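Local coordinates for protein UDP-N-acetylmuramate-alanine ligase MurC (Thermotoga maritima, PDB 1J6U) that joins L-alanine to UDP-N-acetylmuramate at the expense of ATP, a cytoplasmic ligation step in building the peptidoglycan of the bacterial cell wall, at residues A[143-148]-A[152-157]; A[135-140]-A[158-163]; A[321-326]-A[349-354]. One frame throughout, in Å; residues are numbered along the deposited sequence.

Interaction 1: A[143-148]-A[152-157]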
# COMPACT_ATOMS: atom_id res chain seq x y z
N PRO A 143 13.39 9.44 -10.38
CA PRO A 143 11.99 9.85 -10.32
C PRO A 143 11.55 10.52 -9.01
O PRO A 143 12.17 10.35 -7.97
CB PRO A 143 11.25 8.52 -10.51
CG PRO A 143 12.17 7.58 -9.66
CD PRO A 143 13.56 8.01 -10.02
N THR A 144 10.49 11.30 -9.11
CA THR A 144 9.88 11.89 -7.94
C THR A 144 8.85 10.80 -7.65
O THR A 144 8.10 10.39 -8.56
CB THR A 144 9.16 13.23 -8.24
OG1 THR A 144 10.15 14.26 -8.44
CG2 THR A 144 8.28 13.66 -7.07
N VAL A 145 8.83 10.32 -6.41
CA VAL A 145 7.90 9.27 -6.01
C VAL A 145 6.90 9.67 -4.90
O VAL A 145 7.26 10.31 -3.93
CB VAL A 145 8.68 8.01 -5.54
CG1 VAL A 145 7.72 6.83 -5.27
CG2 VAL A 145 9.75 7.65 -6.59
N PHE A 146 5.65 9.28 -5.09
CA PHE A 146 4.59 9.52 -4.14
C PHE A 146 4.02 8.14 -3.91
O PHE A 146 3.26 7.62 -4.72
CB PHE A 146 3.48 10.43 -4.72
CG PHE A 146 3.88 11.86 -4.84
CD1 PHE A 146 4.55 12.31 -5.97
CD2 PHE A 146 3.63 12.76 -3.80
CE1 PHE A 146 4.96 13.65 -6.05
CE2 PHE A 146 4.05 14.08 -3.89
CZ PHE A 146 4.72 14.53 -5.01
N LEU A 147 4.38 7.54 -2.78
CA LEU A 147 3.93 6.20 -2.48
C LEU A 147 2.88 6.19 -1.38
O LEU A 147 2.95 6.98 -0.44
CB LEU A 147 5.11 5.39 -1.98
CG LEU A 147 5.40 4.04 -2.58
CD1 LEU A 147 6.17 3.28 -1.53
CD2 LEU A 147 4.12 3.30 -3.00
N GLY A 148 1.94 5.26 -1.50
CA GLY A 148 0.90 5.09 -0.49
C GLY A 148 1.35 4.04 0.52
O GLY A 148 0.55 3.27 1.04
N ASP A 152 11.69 1.41 2.06
CA ASP A 152 12.96 1.88 2.59
C ASP A 152 13.95 2.51 1.65
O ASP A 152 14.72 3.38 2.05
CB ASP A 152 13.62 0.75 3.37
CG ASP A 152 12.76 0.32 4.52
OD1 ASP A 152 12.22 1.24 5.19
OD2 ASP A 152 12.61 -0.90 4.75
N SER A 153 13.92 2.09 0.40
CA SER A 153 14.83 2.62 -0.60
C SER A 153 14.48 4.08 -0.93
O SER A 153 15.30 4.80 -1.50
CB SER A 153 14.76 1.75 -1.85
OG SER A 153 13.47 1.84 -2.43
N LEU A 154 13.26 4.51 -0.58
CA LEU A 154 12.85 5.91 -0.81
C LEU A 154 13.40 6.82 0.29
O LEU A 154 13.26 6.53 1.47
CB LEU A 154 11.35 6.02 -0.81
CG LEU A 154 10.66 5.31 -1.94
CD1 LEU A 154 9.17 5.69 -1.95
CD2 LEU A 154 11.38 5.74 -3.21
N GLU A 155 14.02 7.92 -0.11
CA GLU A 155 14.61 8.85 0.85
C GLU A 155 13.72 9.21 2.06
O GLU A 155 14.19 9.36 3.17
CB GLU A 155 15.04 10.14 0.13
CG GLU A 155 15.59 11.21 1.07
CD GLU A 155 16.33 12.32 0.34
OE1 GLU A 155 16.05 12.56 -0.85
OE2 GLU A 155 17.21 12.96 0.98
N HIS A 156 12.42 9.35 1.83
CA HIS A 156 11.51 9.67 2.91
C HIS A 156 10.43 8.64 3.08
O HIS A 156 9.38 8.93 3.60
CB HIS A 156 10.90 11.04 2.67
CG HIS A 156 11.90 12.15 2.70
ND1 HIS A 156 12.73 12.36 3.78
CD2 HIS A 156 12.27 13.04 1.76
CE1 HIS A 156 13.58 13.33 3.49
NE2 HIS A 156 13.32 13.76 2.27
N GLY A 157 10.66 7.42 2.61
CA GLY A 157 9.68 6.38 2.83
C GLY A 157 8.52 6.19 1.91
O GLY A 157 8.34 5.08 1.39
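The backbones of 143-148 and 152-157 stand well apart where Val-145 meets Leu-154: their CA atoms are 7.9 Å from each other, and no hydrogen bond joins the segments. Val-145, on strand 144-146, and Leu-147 just after it face the connection 152-157 that leads the chain back from this strand's far end. The returning chain makes a type I beta turn from Leu-154 to Gly-157, closed by the bond from Gly-157 N to Leu-154 O at 3.0 Å. Gly-157 sits at positive phi (86°), where a side chain would press on the carbonyl oxygen of His-156. After the turn the chain enters strand 159-160, the edge strand of the mixed sheet in the Mur ligase middle domain; strands 144-146 and 159-160 follow each other and pair antiparallel, a beta hairpin with a long connection, and Leu-154 of that connection packs back on the first strand. One methyl does the work. CD1 of Leu-154 lies 3.8 Å from CG1 of Val-145 and 3.9 Å from CD1 of Leu-147, and it also rests on CB of Leu-147. Val-145 turns CG1 anti to its own backbone nitrogen (chi1 -173°), which brings that branch to the leucine. In both pairs the side chains cross at roughly a right angle. CD1 of Leu-147 also comes to 4.1 Å from the carbonyl oxygen of Gly-157. The layer continues beneath helix 125-138, where Val-145 packs on Ala-133 and Leu-147 on Thr-126, a residue of the predicted ATP-binding loop.

Interaction 2: A[135-140]-A[158-163]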
# COMPACT_ATOMS: atom_id res chain seq x y z
N VAL A 135 12.11 0.38 -10.16
CA VAL A 135 12.69 0.20 -11.50
C VAL A 135 13.28 1.54 -11.99
O VAL A 135 14.46 1.65 -12.32
CB VAL A 135 11.62 -0.25 -12.53
CG1 VAL A 135 12.20 -0.21 -13.94
CG2 VAL A 135 11.13 -1.66 -12.22
N LEU A 136 12.45 2.57 -12.03
CA LEU A 136 12.92 3.88 -12.46
C LEU A 136 14.16 4.31 -11.66
O LEU A 136 15.11 4.89 -12.19
CB LEU A 136 11.79 4.91 -12.33
CG LEU A 136 11.01 5.35 -13.59
CD1 LEU A 136 11.55 4.66 -14.84
CD2 LEU A 136 9.54 5.10 -13.41
N LYS A 137 14.21 4.02 -10.38
CA LYS A 137 15.39 4.43 -9.63
C LYS A 137 16.60 3.60 -10.04
O LYS A 137 17.71 4.12 -10.14
CB LYS A 137 15.14 4.29 -8.12
CG LYS A 137 14.37 5.44 -7.49
CD LYS A 137 13.83 5.06 -6.08
CE LYS A 137 14.91 4.66 -5.06
NZ LYS A 137 15.98 5.67 -4.83
N HIS A 138 16.38 2.31 -10.29
CA HIS A 138 17.46 1.40 -10.64
C HIS A 138 18.03 1.80 -11.95
O HIS A 138 19.23 1.72 -12.16
CB HIS A 138 16.98 -0.02 -10.73
CG HIS A 138 18.06 -1.00 -11.02
ND1 HIS A 138 18.94 -1.45 -10.06
CD2 HIS A 138 18.34 -1.71 -12.14
CE1 HIS A 138 19.71 -2.40 -10.57
NE2 HIS A 138 19.36 -2.58 -11.83
N LEU A 139 17.14 2.24 -12.83
CA LEU A 139 17.54 2.68 -14.16
C LEU A 139 18.09 4.06 -14.09
O LEU A 139 18.24 4.71 -15.12
CB LEU A 139 16.37 2.71 -15.09
CG LEU A 139 15.83 1.32 -15.37
CD1 LEU A 139 14.81 1.43 -16.46
CD2 LEU A 139 16.93 0.38 -15.75
N ARG A 140 18.38 4.51 -12.87
CA ARG A 140 18.89 5.85 -12.61
C ARG A 140 18.07 6.93 -13.34
O ARG A 140 18.62 7.84 -13.92
CB ARG A 140 20.38 5.90 -12.99
CG ARG A 140 21.19 4.83 -12.20
CD ARG A 140 22.70 4.90 -12.43
N ASN A 158 7.72 7.24 1.77
CA ASN A 158 6.54 7.20 0.91
C ASN A 158 6.67 8.34 -0.07
O ASN A 158 5.76 8.64 -0.84
CB ASN A 158 5.22 7.34 1.73
CG ASN A 158 5.10 8.68 2.49
OD1 ASN A 158 6.09 9.28 2.93
ND2 ASN A 158 3.87 9.14 2.66
N TYR A 159 7.84 8.94 -0.05
CA TYR A 159 8.12 10.06 -0.93
C TYR A 159 9.61 10.16 -1.20
O TYR A 159 10.42 9.77 -0.36
CB TYR A 159 7.68 11.39 -0.32
CG TYR A 159 8.13 12.58 -1.15
CD1 TYR A 159 7.42 12.96 -2.29
CD2 TYR A 159 9.31 13.27 -0.84
CE1 TYR A 159 7.86 14.00 -3.10
CE2 TYR A 159 9.77 14.31 -1.63
CZ TYR A 159 9.03 14.68 -2.77
OH TYR A 159 9.44 15.72 -3.58
N GLU A 160 9.94 10.68 -2.38
CA GLU A 160 11.32 10.91 -2.79
C GLU A 160 11.27 11.97 -3.86
O GLU A 160 10.41 11.90 -4.74
CB GLU A 160 11.98 9.65 -3.37
CG GLU A 160 13.46 9.88 -3.68
CD GLU A 160 14.27 8.60 -3.77
OE1 GLU A 160 14.57 8.14 -4.89
OE2 GLU A 160 14.61 8.05 -2.70
N LYS A 161 12.16 12.95 -3.79
CA LYS A 161 12.19 13.99 -4.80
C LYS A 161 13.27 13.64 -5.81
O LYS A 161 14.38 13.25 -5.43
CB LYS A 161 12.56 15.34 -4.18
CG LYS A 161 12.59 16.44 -5.23
CD LYS A 161 12.66 17.83 -4.66
CE LYS A 161 12.31 18.88 -5.73
NZ LYS A 161 10.90 18.73 -6.26
N GLY A 162 12.94 13.78 -7.10
CA GLY A 162 13.92 13.51 -8.14
C GLY A 162 13.61 14.44 -9.30
O GLY A 162 12.56 15.07 -9.29
N ASN A 163 14.49 14.56 -10.29
CA ASN A 163 14.18 15.44 -11.42
C ASN A 163 13.67 14.65 -12.63
O ASN A 163 13.26 15.24 -13.62
CB ASN A 163 15.41 16.27 -11.79
CG ASN A 163 16.63 15.41 -12.03
OD1 ASN A 163 16.82 14.41 -11.35
ND2 ASN A 163 17.46 15.80 -12.99
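Lys-137, in the last turn of helix 125-138, reaches across to Glu-160 on the edge strand 159-160, so a salt bridge ties a helix packed on the middle-domain sheet to that sheet's outermost strand. The helix closes just beyond in a Schellman motif, with Arg-140 as its C-prime residue at positive phi and Lys-141 N bonded to Leu-136 O. The two side chains come from opposite directions. Glu-160 sets CG anti to its backbone N (chi1 -175°) and runs on extended, whereas the lysine bends at its third and fourth torsions to bring NZ round to the acid. NZ of Lys-137 donates to OE1 of Glu-160 at 2.8 Å, and OE1 receives it on its syn lone pair, the one on the side of OE2. The second carboxylate oxygen is also taken: OE2 accepts a hydrogen bond from the backbone N of Glu-155. With one oxygen held by the ammonium and the other by an amide, the carboxylate is gripped at both oxygens, which should restrict its rotation, and its negative charge is probably stabilised. Further along the strand, Asn-163 OD1 is bonded to Ser-142 OG and Gly-162 N to Thr-144 OG1. Lys-137 also lays its aliphatic part against the acid, CD coming to 3.4 Å from Glu-160 OE1.

Interaction 3: A[321-326]-A[349-354]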
# COMPACT_ATOMS: atom_id res chain seq x y z
N GLU A 321 19.16 -17.80 14.31
CA GLU A 321 19.61 -18.82 15.25
C GLU A 321 18.40 -19.62 15.68
O GLU A 321 18.41 -20.83 15.87
CB GLU A 321 20.17 -18.20 16.52
CG GLU A 321 21.48 -17.46 16.38
CD GLU A 321 22.04 -17.03 17.73
OE1 GLU A 321 21.52 -17.52 18.76
OE2 GLU A 321 23.00 -16.22 17.75
N THR A 322 17.29 -18.93 15.76
CA THR A 322 16.13 -19.59 16.30
C THR A 322 15.05 -20.00 15.30
O THR A 322 14.12 -20.77 15.63
CB THR A 322 15.64 -18.61 17.33
OG1 THR A 322 15.35 -19.30 18.54
CG2 THR A 322 14.51 -17.80 16.80
N ASN A 323 15.23 -19.53 14.07
CA ASN A 323 14.31 -19.71 12.97
C ASN A 323 12.94 -19.09 13.35
O ASN A 323 11.87 -19.72 13.24
CB ASN A 323 14.15 -21.19 12.57
CG ASN A 323 13.37 -21.33 11.28
OD1 ASN A 323 13.35 -20.41 10.45
ND2 ASN A 323 12.73 -22.47 11.09
N ILE A 324 13.00 -17.85 13.81
CA ILE A 324 11.79 -17.13 14.19
C ILE A 324 11.59 -15.86 13.36
O ILE A 324 12.51 -15.06 13.19
CB ILE A 324 11.81 -16.76 15.70
CG1 ILE A 324 11.40 -17.98 16.50
CG2 ILE A 324 10.80 -15.64 16.01
CD1 ILE A 324 11.75 -17.86 17.95
N TYR A 325 10.38 -15.69 12.86
CA TYR A 325 10.06 -14.51 12.06
C TYR A 325 8.86 -13.74 12.59
O TYR A 325 7.88 -14.32 13.06
CB TYR A 325 9.72 -14.90 10.60
CG TYR A 325 10.84 -15.56 9.81
CD1 TYR A 325 11.16 -16.89 10.03
CD2 TYR A 325 11.56 -14.85 8.82
CE1 TYR A 325 12.14 -17.52 9.30
CE2 TYR A 325 12.57 -15.48 8.06
CZ TYR A 325 12.84 -16.83 8.32
OH TYR A 325 13.72 -17.54 7.58
N VAL A 326 8.93 -12.43 12.49
CA VAL A 326 7.79 -11.60 12.83
C VAL A 326 7.51 -10.88 11.51
O VAL A 326 8.34 -10.14 10.96
CB VAL A 326 8.11 -10.56 13.96
CG1 VAL A 326 6.90 -9.66 14.17
CG2 VAL A 326 8.46 -11.29 15.29
N GLU A 349 7.40 -23.56 4.38
CA GLU A 349 6.82 -24.87 4.22
C GLU A 349 6.61 -25.64 5.52
O GLU A 349 5.58 -26.27 5.69
CB GLU A 349 7.70 -25.72 3.31
CG GLU A 349 7.14 -27.11 3.04
CD GLU A 349 8.09 -27.98 2.24
OE1 GLU A 349 8.57 -27.50 1.18
OE2 GLU A 349 8.34 -29.13 2.66
N ASN A 350 7.58 -25.59 6.43
CA ASN A 350 7.47 -26.36 7.64
C ASN A 350 7.27 -25.66 8.95
O ASN A 350 6.83 -26.27 9.90
CB ASN A 350 8.67 -27.27 7.76
CG ASN A 350 8.71 -28.28 6.65
OD1 ASN A 350 7.74 -29.01 6.45
ND2 ASN A 350 9.81 -28.31 5.91
N GLU A 351 7.60 -24.38 8.99
CA GLU A 351 7.45 -23.64 10.24
C GLU A 351 6.00 -23.56 10.76
O GLU A 351 5.02 -23.81 10.04
CB GLU A 351 8.00 -22.21 10.06
CG GLU A 351 9.54 -22.09 9.92
CD GLU A 351 10.12 -22.62 8.56
OE1 GLU A 351 9.35 -22.92 7.62
OE2 GLU A 351 11.35 -22.73 8.46
N LYS A 352 5.87 -23.21 12.04
CA LYS A 352 4.58 -23.04 12.69
C LYS A 352 4.12 -21.64 12.30
O LYS A 352 4.89 -20.67 12.42
CB LYS A 352 4.74 -23.14 14.20
CG LYS A 352 3.46 -22.95 15.00
CD LYS A 352 3.50 -23.81 16.26
CE LYS A 352 2.91 -23.12 17.49
NZ LYS A 352 3.87 -22.16 18.09
N ILE A 353 2.89 -21.52 11.82
CA ILE A 353 2.34 -20.23 11.43
C ILE A 353 1.35 -19.76 12.48
O ILE A 353 0.33 -20.43 12.73
CB ILE A 353 1.60 -20.29 10.09
CG1 ILE A 353 2.53 -20.88 9.03
CG2 ILE A 353 1.19 -18.89 9.66
CD1 ILE A 353 3.83 -20.14 8.91
N VAL A 354 1.65 -18.62 13.08
CA VAL A 354 0.81 -18.02 14.12
C VAL A 354 0.28 -16.67 13.67
O VAL A 354 1.05 -15.74 13.41
CB VAL A 354 1.58 -17.80 15.41
CG1 VAL A 354 0.69 -17.10 16.40
CG2 VAL A 354 2.06 -19.14 15.96
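Asn-323 and Glu-351 meet through a hydrogen bond between side chains, just before strands 324-329 and 352-357 in the C-terminal ligase domain. ND2 of Asn-323 gives a hydrogen to Glu-351 OE2 at 3.0 Å, almost straight (171°), and the acceptor lies in the plane of the amide. The oxygen receives it on its anti lone pair, away from OE1, with amide and carboxylate planes 81° apart. A bend at chi2 (71°) turns the carboxylate of Glu-351 back, and ND2 of Asn-323 also comes to 3.4 Å from its CG. A salt bridge uses the same oxygen: OE2 pairs with Arg-252 NH1, and the arginine's NH2 bonds Tyr-325 OH. ND2 has a second acceptor in Asn-432 OD1, just before strand 433-438, which lies between the two strands in the sheet. As for backbone, Asn-323 sits at positive phi, in a G1 beta bulge where it and Ile-324 both face Asp-319. Replacing Asn-323 with a leucine would probably leave both Glu-351 OE2 and Asn-432 OD1 without this amide donor. The chemistry implies a carboxylate oxygen shared by a guanidinium and a neutral amide, which would probably favour its ionised form.

How the interactions relate
Interactions 1 and 2 belong to one region of the middle domain, their centres 7 Å apart, with the first nested along the chain inside the loop that the second closes. They touch directly: Leu-147 N lies 2.6 Å from Asn-158 O, a probable backbone hydrogen bond beside the paired strands 144-146 and 159-160, and Glu-155 of the turn bonds the acid of interaction 2 (N to Glu-160 OE2, 2.7 Å). Helix 125-138, which begins in the predicted ATP-binding loop, carries the lysine of interaction 2 and packs on Val-145 and Leu-147 of interaction 1; interaction 1 comes nearer that site. Interaction 3 is in another domain, its centre about 30 Å from that of interaction 1 and 34 Å from that of interaction 2.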